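Uncharacterized lipoprotein GfcB (Escherichia coli K12, PDB 2IN5) is of unknown function but belongs to the YjbF family of membrane lipoproteins and is probably connected with group 4 capsule polysaccharide. Local coordinates at residues N73-L86 with G174-I188. Sequence-based numbering, arbitrary orientation.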
ATOM      1  N   ASN A  73       3.842  -3.165  14.650  1.00 22.48           N
ATOM      2  CA  ASN A  73       4.749  -3.391  15.765  1.00 22.59           C
ATOM      3  C   ASN A  73       4.907  -4.860  16.140  1.00 23.70           C
ATOM      4  O   ASN A  73       4.634  -5.267  17.280  1.00 22.20           O
ATOM      5  CB  ASN A  73       4.328  -2.586  16.996  1.00 23.52           C
ATOM      6  CG  ASN A  73       5.521  -2.208  17.853  1.00 25.23           C
ATOM      7  OD1 ASN A  73       6.603  -1.964  17.325  1.00 24.02           O
ATOM      8  ND2 ASN A  73       5.332  -2.146  19.169  1.00 23.59           N
ATOM      9  N   GLY A  74       5.348  -5.647  15.157  1.00 25.00           N
ATOM     10  CA  GLY A  74       5.592  -7.065  15.364  1.00 24.41           C
ATOM     11  C   GLY A  74       4.387  -7.982  15.319  1.00 26.69           C
ATOM     12  O   GLY A  74       4.547  -9.203  15.217  1.00 26.46           O
ATOM     13  N   ARG A  75       3.190  -7.405  15.406  1.00 25.26           N
ATOM     14  CA  ARG A  75       1.958  -8.186  15.378  1.00 25.97           C
ATOM     15  C   ARG A  75       1.549  -8.478  13.946  1.00 25.35           C
ATOM     16  O   ARG A  75       1.476  -7.571  13.114  1.00 25.66           O
ATOM     17  CB  ARG A  75       0.811  -7.431  16.063  1.00 26.96           C
ATOM     18  CG  ARG A  75      -0.501  -8.212  16.092  1.00 23.89           C
ATOM     19  CD  ARG A  75      -0.418  -9.399  17.041  1.00 25.15           C
ATOM     20  NE  ARG A  75      -0.506  -8.973  18.429  1.00 25.68           N
ATOM     21  CZ  ARG A  75      -0.510  -9.793  19.478  1.00 26.48           C
ATOM     22  NH1 ARG A  75      -0.423 -11.106  19.313  1.00 21.49           N
ATOM     23  NH2 ARG A  75      -0.621  -9.288  20.703  1.00 26.76           N
ATOM     24  N   LEU A  76       1.271  -9.743  13.663  1.00 25.53           N
ATOM     25  CA  LEU A  76       0.849 -10.137  12.328  1.00 25.09           C
ATOM     26  C   LEU A  76      -0.650  -9.881  12.197  1.00 25.30           C
ATOM     27  O   LEU A  76      -1.455 -10.410  12.978  1.00 21.73           O
ATOM     28  CB  LEU A  76       1.150 -11.612  12.090  1.00 23.65           C
ATOM     29  CG  LEU A  76       0.888 -12.042  10.650  1.00 24.24           C
ATOM     30  CD1 LEU A  76       1.790 -11.251   9.699  1.00 21.72           C
ATOM     31  CD2 LEU A  76       1.136 -13.527  10.518  1.00 23.98           C
ATOM     32  N   LEU A  77      -1.004  -9.058  11.215  1.00 26.15           N
ATOM     33  CA  LEU A  77      -2.391  -8.700  10.961  1.00 29.59           C
ATOM     34  C   LEU A  77      -2.967  -9.265   9.666  1.00 32.08           C
ATOM     35  O   LEU A  77      -4.181  -9.449   9.553  1.00 32.52           O
ATOM     36  CB  LEU A  77      -2.534  -7.184  10.932  1.00 30.05           C
ATOM     37  CG  LEU A  77      -2.146  -6.472  12.228  1.00 27.86           C
ATOM     38  CD1 LEU A  77      -2.086  -4.994  11.955  1.00 24.74           C
ATOM     39  CD2 LEU A  77      -3.141  -6.797  13.351  1.00 24.88           C
ATOM     40  N   LYS A  78      -2.113  -9.537   8.686  1.00 32.69           N
ATOM     41  CA  LYS A  78      -2.597 -10.066   7.419  1.00 34.11           C
ATOM     42  C   LYS A  78      -1.450 -10.509   6.519  1.00 33.99           C
ATOM     43  O   LYS A  78      -0.371  -9.928   6.561  1.00 36.43           O
ATOM     44  CB  LYS A  78      -3.431  -8.989   6.714  1.00 34.99           C
ATOM     45  CG  LYS A  78      -4.119  -9.424   5.430  1.00 37.54           C
ATOM     46  CD  LYS A  78      -4.692  -8.223   4.696  1.00 36.28           C
ATOM     47  CE  LYS A  78      -5.177  -8.597   3.302  1.00 38.88           C
ATOM     48  NZ  LYS A  78      -5.165  -7.405   2.386  1.00 39.10           N
ATOM     49  N   THR A  79      -1.681 -11.549   5.727  1.00 33.12           N
ATOM     50  CA  THR A  79      -0.671 -12.035   4.788  1.00 34.69           C
ATOM     51  C   THR A  79      -1.311 -12.232   3.418  1.00 35.95           C
ATOM     52  O   THR A  79      -2.521 -12.439   3.311  1.00 37.34           O
ATOM     53  CB  THR A  79      -0.019 -13.378   5.230  1.00 34.13           C
ATOM     54  OG1 THR A  79      -1.019 -14.402   5.335  1.00 34.63           O
ATOM     55  CG2 THR A  79       0.694 -13.213   6.568  1.00 33.34           C
ATOM     56  N   VAL A  80      -0.493 -12.157   2.376  1.00 37.10           N
ATOM     57  CA  VAL A  80      -0.971 -12.313   1.011  1.00 38.35           C
ATOM     58  C   VAL A  80       0.000 -13.124   0.161  1.00 38.95           C
ATOM     59  O   VAL A  80       1.207 -12.947   0.269  1.00 37.59           O
ATOM     60  CB  VAL A  80      -1.155 -10.943   0.339  1.00 39.59           C
ATOM     61  CG1 VAL A  80      -1.678 -11.127  -1.075  1.00 39.93           C
ATOM     62  CG2 VAL A  80      -2.108 -10.085   1.159  1.00 40.73           C
ATOM     63  N   LYS A  81      -0.543 -14.008  -0.677  1.00 40.15           N
ATOM     64  CA  LYS A  81       0.236 -14.856  -1.590  1.00 39.86           C
ATOM     65  C   LYS A  81       1.115 -15.908  -0.936  1.00 39.60           C
ATOM     66  O   LYS A  81       2.225 -16.156  -1.395  1.00 41.78           O
ATOM     67  CB  LYS A  81       1.118 -14.002  -2.501  1.00 41.58           C
ATOM     68  CG  LYS A  81       0.373 -12.965  -3.317  1.00 45.51           C
ATOM     69  CD  LYS A  81      -0.577 -13.597  -4.316  1.00 47.33           C
ATOM     70  CE  LYS A  81      -1.375 -12.522  -5.020  1.00 48.81           C
ATOM     71  NZ  LYS A  81      -0.461 -11.472  -5.547  1.00 51.39           N
ATOM     72  N   LEU A  82       0.630 -16.521   0.130  1.00 38.61           N
ATOM     73  CA  LEU A  82       1.377 -17.562   0.814  1.00 38.04           C
ATOM     74  C   LEU A  82       0.514 -18.814   0.741  1.00 40.48           C
ATOM     75  O   LEU A  82      -0.661 -18.728   0.379  1.00 42.32           O
ATOM     76  CB  LEU A  82       1.606 -17.183   2.279  1.00 38.06           C
ATOM     77  CG  LEU A  82       2.482 -15.986   2.680  1.00 39.45           C
ATOM     78  CD1 LEU A  82       2.453 -15.860   4.193  1.00 37.48           C
ATOM     79  CD2 LEU A  82       3.915 -16.160   2.202  1.00 38.73           C
ATOM     80  N   ASN A  83       1.071 -19.972   1.073  1.00 41.21           N
ATOM     81  CA  ASN A  83       0.275 -21.197   1.040  1.00 43.39           C
ATOM     82  C   ASN A  83      -0.996 -20.977   1.848  1.00 43.13           C
ATOM     83  O   ASN A  83      -2.100 -21.220   1.369  1.00 45.14           O
ATOM     84  CB  ASN A  83       1.062 -22.366   1.635  1.00 47.38           C
ATOM     85  CG  ASN A  83       1.934 -23.062   0.610  1.00 51.01           C
ATOM     86  OD1 ASN A  83       2.707 -22.422  -0.109  1.00 51.80           O
ATOM     87  ND2 ASN A  83       1.816 -24.386   0.540  1.00 53.72           N
ATOM     88  N   ASN A  84      -0.821 -20.524   3.085  1.00 41.71           N
ATOM     89  CA  ASN A  84      -1.934 -20.248   3.978  1.00 39.73           C
ATOM     90  C   ASN A  84      -1.816 -18.795   4.394  1.00 37.88           C
ATOM     91  O   ASN A  84      -0.720 -18.325   4.706  1.00 38.03           O
ATOM     92  CB  ASN A  84      -1.879 -21.161   5.200  1.00 41.94           C
ATOM     93  CG  ASN A  84      -2.000 -22.621   4.832  1.00 43.39           C
ATOM     94  OD1 ASN A  84      -2.688 -22.970   3.876  1.00 46.24           O
ATOM     95  ND2 ASN A  84      -1.348 -23.485   5.596  1.00 44.24           N
ATOM     96  N   ASN A  85      -2.943 -18.091   4.410  1.00 33.99           N
ATOM     97  CA  ASN A  85      -2.949 -16.670   4.731  1.00 32.11           C
ATOM     98  C   ASN A  85      -3.809 -16.237   5.905  1.00 31.80           C
ATOM     99  O   ASN A  85      -4.860 -16.810   6.168  1.00 32.86           O
ATOM    100  CB  ASN A  85      -3.403 -15.877   3.506  1.00 30.78           C
ATOM    101  CG  ASN A  85      -2.470 -16.030   2.327  1.00 29.77           C
ATOM    102  OD1 ASN A  85      -1.319 -15.622   2.383  1.00 29.64           O
ATOM    103  ND2 ASN A  85      -2.970 -16.615   1.245  1.00 29.60           N
ATOM    104  N   LEU A  86      -3.352 -15.216   6.619  1.00 29.51           N
ATOM    105  CA  LEU A  86      -4.135 -14.678   7.715  1.00 29.11           C
ATOM    106  C   LEU A  86      -4.993 -13.665   6.963  1.00 27.36           C
ATOM    107  O   LEU A  86      -4.466 -12.807   6.253  1.00 27.43           O
ATOM    108  CB  LEU A  86      -3.221 -13.998   8.743  1.00 29.26           C
ATOM    109  CG  LEU A  86      -3.877 -13.149   9.841  1.00 29.10           C
ATOM    110  CD1 LEU A  86      -4.809 -13.973  10.713  1.00 27.29           C
ATOM    111  CD2 LEU A  86      -2.772 -12.530  10.672  1.00 29.71           C
ATOM    112  N   GLY A 174      10.189   1.101  22.262  1.00 29.83           N
ATOM    113  CA  GLY A 174       8.924   0.398  22.266  1.00 29.13           C
ATOM    114  C   GLY A 174       8.795  -0.448  21.015  1.00 30.13           C
ATOM    115  O   GLY A 174       7.846  -1.212  20.867  1.00 30.97           O
ATOM    116  N   GLN A 175       9.751  -0.307  20.102  1.00 31.40           N
ATOM    117  CA  GLN A 175       9.743  -1.080  18.864  1.00 30.53           C
ATOM    118  C   GLN A 175      10.034  -2.550  19.114  1.00 28.02           C
ATOM    119  O   GLN A 175      10.985  -2.881  19.800  1.00 26.75           O
ATOM    120  CB  GLN A 175      10.788  -0.544  17.874  1.00 32.97           C
ATOM    121  CG  GLN A 175      11.013  -1.497  16.684  1.00 36.03           C
ATOM    122  CD  GLN A 175      12.188  -1.110  15.803  1.00 38.58           C
ATOM    123  OE1 GLN A 175      13.280  -0.823  16.291  1.00 40.77           O
ATOM    124  NE2 GLN A 175      11.976  -1.126  14.495  1.00 39.60           N
ATOM    125  N   VAL A 176       9.208  -3.425  18.550  1.00 27.06           N
ATOM    126  CA  VAL A 176       9.403  -4.864  18.680  1.00 25.25           C
ATOM    127  C   VAL A 176      10.536  -5.210  17.704  1.00 25.76           C
ATOM    128  O   VAL A 176      10.489  -4.824  16.538  1.00 24.51           O
ATOM    129  CB  VAL A 176       8.099  -5.620  18.304  1.00 25.87           C
ATOM    130  CG1 VAL A 176       8.354  -7.123  18.171  1.00 23.46           C
ATOM    131  CG2 VAL A 176       7.040  -5.358  19.372  1.00 23.76           C
ATOM    132  N   ARG A 177      11.565  -5.902  18.189  1.00 25.28           N
ATOM    133  CA  ARG A 177      12.696  -6.256  17.340  1.00 24.41           C
ATOM    134  C   ARG A 177      12.674  -7.718  16.944  1.00 23.58           C
ATOM    135  O   ARG A 177      13.398  -8.147  16.046  1.00 24.29           O
ATOM    136  CB  ARG A 177      14.025  -5.940  18.041  1.00 25.00           C
ATOM    137  CG  ARG A 177      14.301  -4.464  18.254  1.00 21.01           C
ATOM    138  CD  ARG A 177      14.230  -3.667  16.958  1.00 23.61           C
ATOM    139  NE  ARG A 177      15.227  -4.057  15.959  1.00 26.20           N
ATOM    140  CZ  ARG A 177      16.530  -3.799  16.042  1.00 25.42           C
ATOM    141  NH1 ARG A 177      17.021  -3.142  17.088  1.00 24.03           N
ATOM    142  NH2 ARG A 177      17.338  -4.191  15.068  1.00 23.06           N
ATOM    143  N   GLN A 178      11.848  -8.489  17.628  1.00 24.75           N
ATOM    144  CA  GLN A 178      11.720  -9.909  17.335  1.00 26.79           C
ATOM    145  C   GLN A 178      10.382 -10.373  17.876  1.00 26.82           C
ATOM    146  O   GLN A 178       9.925  -9.889  18.902  1.00 26.59           O
ATOM    147  CB  GLN A 178      12.853 -10.711  17.988  1.00 25.14           C
ATOM    148  CG  GLN A 178      12.746 -12.196  17.712  1.00 29.21           C
ATOM    149  CD  GLN A 178      13.951 -12.992  18.174  1.00 32.27           C
ATOM    150  OE1 GLN A 178      13.974 -13.523  19.285  1.00 33.56           O
ATOM    151  NE2 GLN A 178      14.968 -13.070  17.324  1.00 32.11           N
ATOM    152  N   SER A 179       9.747 -11.303  17.184  1.00 29.50           N
ATOM    153  CA  SER A 179       8.461 -11.800  17.643  1.00 30.40           C
ATOM    154  C   SER A 179       8.241 -13.246  17.232  1.00 29.86           C
ATOM    155  O   SER A 179       8.744 -13.680  16.200  1.00 29.07           O
ATOM    156  CB  SER A 179       7.341 -10.939  17.062  1.00 30.73           C
ATOM    157  OG  SER A 179       7.292 -11.082  15.655  1.00 31.98           O
ATOM    158  N   ARG A 180       7.520 -13.990  18.062  1.00 29.61           N
ATOM    159  CA  ARG A 180       7.181 -15.371  17.754  1.00 32.13           C
ATOM    160  C   ARG A 180       5.682 -15.484  17.995  1.00 31.72           C
ATOM    161  O   ARG A 180       5.213 -15.230  19.107  1.00 31.77           O
ATOM    162  CB  ARG A 180       7.908 -16.362  18.666  1.00 35.19           C
ATOM    163  CG  ARG A 180       9.426 -16.211  18.705  1.00 41.22           C
ATOM    164  CD  ARG A 180      10.119 -17.566  18.669  1.00 44.05           C
ATOM    165  NE  ARG A 180       9.476 -18.541  19.544  1.00 50.11           N
ATOM    166  CZ  ARG A 180       9.533 -18.526  20.875  1.00 52.80           C
ATOM    167  NH1 ARG A 180      10.214 -17.578  21.510  1.00 54.72           N
ATOM    168  NH2 ARG A 180       8.900 -19.462  21.573  1.00 51.91           N
ATOM    169  N   GLN A 181       4.933 -15.861  16.959  1.00 29.35           N
ATOM    170  CA  GLN A 181       3.481 -15.997  17.073  1.00 29.68           C
ATOM    171  C   GLN A 181       2.910 -16.984  16.071  1.00 30.30           C
ATOM    172  O   GLN A 181       3.604 -17.437  15.177  1.00 30.45           O
ATOM    173  CB  GLN A 181       2.810 -14.631  16.875  1.00 27.22           C
ATOM    174  CG  GLN A 181       2.969 -14.053  15.479  1.00 25.15           C
ATOM    175  CD  GLN A 181       2.767 -12.548  15.448  1.00 25.53           C
ATOM    176  OE1 GLN A 181       1.697 -12.032  15.796  1.00 24.31           O
ATOM    177  NE2 GLN A 181       3.803 -11.832  15.037  1.00 21.77           N
HETATM  178  N   MSE A 182       1.632 -17.310  16.224  1.00 33.81           N
HETATM  179  CA  MSE A 182       0.955 -18.229  15.318  1.00 34.40           C
HETATM  180  C   MSE A 182       0.269 -17.435  14.227  1.00 34.06           C
HETATM  181  O   MSE A 182      -0.102 -16.278  14.429  1.00 35.60           O
HETATM  182  CB  MSE A 182      -0.091 -19.048  16.071  1.00 36.43           C
HETATM  183  CG  MSE A 182       0.491 -19.966  17.110  1.00 40.99           C
HETATM  184 SE   MSE A 182       1.590 -21.347  16.329  1.00 51.02          SE
HETATM  185  CE  MSE A 182       1.503 -22.643  17.748  1.00 41.90           C
ATOM    186  N   LEU A 183       0.092 -18.049  13.066  1.00 32.62           N
ATOM    187  CA  LEU A 183      -0.574 -17.356  11.977  1.00 31.48           C
ATOM    188  C   LEU A 183      -2.086 -17.556  12.113  1.00 30.78           C
ATOM    189  O   LEU A 183      -2.880 -16.718  11.695  1.00 30.10           O
ATOM    190  CB  LEU A 183      -0.051 -17.877  10.638  1.00 30.03           C
ATOM    191  CG  LEU A 183      -0.644 -17.309   9.355  1.00 29.51           C
ATOM    192  CD1 LEU A 183       0.359 -17.452   8.231  1.00 26.70           C
ATOM    193  CD2 LEU A 183      -1.952 -18.049   9.029  1.00 30.24           C
ATOM    194  N   GLY A 184      -2.470 -18.671  12.715  1.00 30.88           N
ATOM    195  CA  GLY A 184      -3.873 -18.953  12.925  1.00 31.12           C
ATOM    196  C   GLY A 184      -4.038 -19.253  14.397  1.00 32.56           C
ATOM    197  O   GLY A 184      -3.178 -18.895  15.202  1.00 31.81           O
ATOM    198  N   ALA A 185      -5.132 -19.911  14.759  1.00 33.74           N
ATOM    199  CA  ALA A 185      -5.369 -20.255  16.150  1.00 35.07           C
ATOM    200  C   ALA A 185      -4.445 -21.403  16.562  1.00 36.05           C
ATOM    201  O   ALA A 185      -4.707 -22.566  16.256  1.00 36.10           O
ATOM    202  CB  ALA A 185      -6.820 -20.647  16.350  1.00 34.86           C
ATOM    203  N   GLY A 186      -3.354 -21.062  17.242  1.00 35.58           N
ATOM    204  CA  GLY A 186      -2.405 -22.068  17.693  1.00 35.41           C
ATOM    205  C   GLY A 186      -1.812 -22.926  16.587  1.00 33.99           C
ATOM    206  O   GLY A 186      -1.360 -24.043  16.844  1.00 34.38           O
ATOM    207  N   VAL A 187      -1.800 -22.400  15.365  1.00 33.00           N
ATOM    208  CA  VAL A 187      -1.268 -23.119  14.208  1.00 32.65           C
ATOM    209  C   VAL A 187      -0.432 -22.203  13.307  1.00 33.01           C
ATOM    210  O   VAL A 187      -0.655 -20.989  13.265  1.00 35.09           O
ATOM    211  CB  VAL A 187      -2.423 -23.725  13.349  1.00 33.91           C
ATOM    212  CG1 VAL A 187      -3.301 -24.635  14.204  1.00 29.15           C
ATOM    213  CG2 VAL A 187      -3.259 -22.611  12.738  1.00 31.71           C
ATOM    214  N   ILE A 188       0.518 -22.803  12.589  1.00 30.97           N
ATOM    215  CA  ILE A 188       1.410 -22.104  11.664  1.00 29.38           C
ATOM    216  C   ILE A 188       2.295 -21.037  12.317  1.00 31.31           C
ATOM    217  O   ILE A 188       2.086 -19.833  12.142  1.00 30.37           O
ATOM    218  CB  ILE A 188       0.629 -21.459  10.514  1.00 27.44           C
ATOM    219  CG1 ILE A 188      -0.219 -22.518   9.812  1.00 27.07           C
ATOM    220  CG2 ILE A 188       1.602 -20.847   9.507  1.00 26.99           C
ATOM    221  CD1 ILE A 188      -1.107 -21.964   8.710  1.00 25.03           C
TER
HETATM  222  O   HOH W   1      -0.325 -13.039  16.824  1.00 19.90           O
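Gly74 and Val176 bring the two backbones to 5.5 Å between their CA atoms, and Leu86 and Leu183 to 6.2 Å, yet no backbone-to-backbone hydrogen bond joins 73-86 to 174-188; side chains make the polar links. The carboxamide of Asn73 spans the turn before strand 176-182. Its OD1 accepts from Val176 N, which lies above the carbonyl plane, while ND2 gives an almost straight bond (173°) to Gly174 O, 3.2 Å away and in the amide plane. ND2 also bonds to Leu97 O, so an aspartate in place of Asn73 would probably leave the carbonyls of Gly174 and Leu97 without this donor. Val176 lays CG1 over Gly74 CA at 3.9 Å, and a CB on Gly74 would clash with that methyl.

Gln181 grips the start of strand 75-80 and the glycine just before it, much as a neighbouring strand would: NE2 donates to Gly74 O at 2.7 Å, in the carbonyl plane, and OE1 receives Leu76 N at 3.2 Å from above its own plane. CG lies between backbone N and carbonyl carbon (chi1 66°), and the chain then runs extended to put the amide there. Ser179 OG adds at most a weak bond to Gly74 O. A water bridges Gln181 OE1 to Arg75 NH1, meeting the guanidinium at its edge. Farther along, Leu183 packs its CG 4.2 Å from Leu86 CB, and the side chain of Ile188 crosses that of Asn84 at about a right angle, with Ile188 CD1 3.5 Å from Asn84 ND2.

The contact is mostly buried. Arg75 reaches salt bridges with Glu152 and Asp95 and packs on Trp109 of strand 108-117. Strand 75-80 pairs with 68-72, interrupted by a classic beta bulge in which Leu77 and Lys78 both face Val70, whereas strand 176-182 lies between strands 161-170 and 189-194, Gln181 touching Asn165 and Met192.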